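PDB 6FOP: glycoside hydrolase family 81 from Clostridium thermocellum, which probably hydrolyses beta-1,3-glucans such as laminarin as part of the bacterium's cellulosome. Local coordinates for residues T314-R317 and E318-N321. Sequence-based numbering, arbitrary orientation.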
loop_
_atom_site.group_PDB
_atom_site.type_symbol
_atom_site.label_atom_id
_atom_site.label_comp_id
_atom_site.label_asym_id
_atom_site.label_seq_id
_atom_site.Cartn_x
_atom_site.Cartn_y
_atom_site.Cartn_z
ATOM N N THR A 314 -27.328 -2.026 21.347
ATOM C CA THR A 314 -28.088 -2.770 22.342
ATOM C C THR A 314 -27.342 -2.952 23.670
ATOM O O THR A 314 -27.741 -3.791 24.494
ATOM C CB THR A 314 -28.454 -4.152 21.793
ATOM O OG1 THR A 314 -27.263 -4.879 21.495
ATOM C CG2 THR A 314 -29.315 -4.063 20.538
ATOM N N TYR A 315 -26.304 -2.163 23.904
ATOM C CA TYR A 315 -25.527 -2.237 25.155
ATOM C C TYR A 315 -26.319 -1.800 26.388
ATOM O O TYR A 315 -27.201 -0.944 26.309
ATOM C CB TYR A 315 -24.219 -1.407 25.078
ATOM C CG TYR A 315 -24.273 -0.201 24.184
ATOM C CD1 TYR A 315 -25.099 0.894 24.438
ATOM C CD2 TYR A 315 -23.530 -0.175 23.031
ATOM C CE1 TYR A 315 -25.155 1.985 23.571
ATOM C CE2 TYR A 315 -23.580 0.890 22.152
ATOM C CZ TYR A 315 -24.390 1.966 22.417
ATOM O OH TYR A 315 -24.454 2.997 21.510
ATOM N N ASP A 316 -25.969 -2.401 27.523
ATOM C CA ASP A 316 -26.292 -1.817 28.834
ATOM C C ASP A 316 -25.492 -0.509 28.921
ATOM O O ASP A 316 -24.249 -0.528 28.999
ATOM C CB ASP A 316 -25.926 -2.855 29.925
ATOM C CG ASP A 316 -25.906 -2.311 31.338
ATOM O OD1 ASP A 316 -26.235 -1.162 31.596
ATOM O OD2 ASP A 316 -25.491 -3.083 32.222
ATOM N N ARG A 317 -26.208 0.612 28.873
ATOM C CA ARG A 317 -25.554 1.930 28.843
ATOM C C ARG A 317 -24.726 2.191 30.102
ATOM O O ARG A 317 -23.704 2.841 30.020
ATOM C CB ARG A 317 -26.544 3.079 28.674
ATOM C CG ARG A 317 -27.364 3.021 27.430
ATOM C CD ARG A 317 -28.291 4.242 27.369
ATOM N NE ARG A 317 -27.583 5.496 27.090
ATOM C CZ ARG A 317 -27.055 5.823 25.907
ATOM N NH1 ARG A 317 -27.180 5.001 24.873
ATOM N NH2 ARG A 317 -26.432 6.991 25.756
ATOM N N GLU A 318 -25.204 1.719 31.265
ATOM C CA GLU A 318 -24.464 1.949 32.508
ATOM C C GLU A 318 -23.162 1.166 32.502
ATOM O O GLU A 318 -22.134 1.650 33.000
ATOM C CB GLU A 318 -25.335 1.605 33.736
ATOM C CG GLU A 318 -26.525 2.564 33.839
ATOM C CD GLU A 318 -27.212 2.573 35.189
ATOM O OE1 GLU A 318 -26.498 2.626 36.201
ATOM O OE2 GLU A 318 -28.461 2.585 35.206
ATOM N N ALA A 319 -23.197 -0.047 31.952
ATOM C CA ALA A 319 -21.963 -0.833 31.821
ATOM C C ALA A 319 -20.991 -0.173 30.832
ATOM O O ALA A 319 -19.793 -0.044 31.121
ATOM C CB ALA A 319 -22.249 -2.250 31.385
ATOM N N LEU A 320 -21.528 0.301 29.710
ATOM C CA LEU A 320 -20.676 0.993 28.728
ATOM C C LEU A 320 -20.002 2.206 29.347
ATOM O O LEU A 320 -18.815 2.465 29.126
ATOM C CB LEU A 320 -21.503 1.352 27.499
ATOM C CG LEU A 320 -20.729 1.934 26.328
ATOM C CD1 LEU A 320 -19.844 0.872 25.738
ATOM C CD2 LEU A 320 -21.623 2.474 25.235
ATOM N N ASN A 321 -20.770 2.952 30.146
ATOM C CA ASN A 321 -20.242 4.120 30.826
ATOM C C ASN A 321 -19.153 3.718 31.799
ATOM O O ASN A 321 -18.137 4.413 31.936
ATOM C CB ASN A 321 -21.355 4.880 31.538
ATOM C CG ASN A 321 -20.876 6.191 32.118
ATOM O OD1 ASN A 321 -20.453 7.066 31.399
ATOM N ND2 ASN A 321 -20.925 6.310 33.429
#
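Asp316 is the N-cap of helix 317-329, and its carboxylate turns back to meet the amides of Glu318 and Ala319. Its CG lies anti to the backbone N (chi1 167°), which brings OD1 to the amides of the first turn. This one oxygen takes both capping bonds, each weak. Asp316 OD1 is 3.1 Å from Glu318 N, with a strongly bent N-H...O angle of 124°. The bond from Ala319 N to Asp316 OD1 is longer, at 3.3 Å, but much straighter. Asp316 OD2 lies 3.5 Å from Ala319 CB. A carboxylate at this end of a helix would be favoured by the helix dipole.

One residue earlier, Tyr315 packs against the same turn. Leu320 sends CD2 over the centre of the phenol ring, 3.7 Å from Tyr315's ring centroid and almost exactly on the ring normal, in a CH-pi contact. All six ring carbons are thus nearly equidistant from that methyl. Arg317 NH1 comes to the ring edge, in plane, and forms a salt bridge with Asp311, whose OD1 is also hydrogen-bonded to Tyr315 OH. The tyrosine further packs on helix 646-659 and meets the ring of His651, while Leu320 reaches Ile355 and Leu359 of helix 339-359, so the pair links the start of helix 317-329 to both helices.

The i to i+4 bonds of the helix begin here. Asn321 N is hydrogen-bonded to Arg317 O at 2.9 Å, and Leu320 N to Asp316 O, also at 2.9 Å.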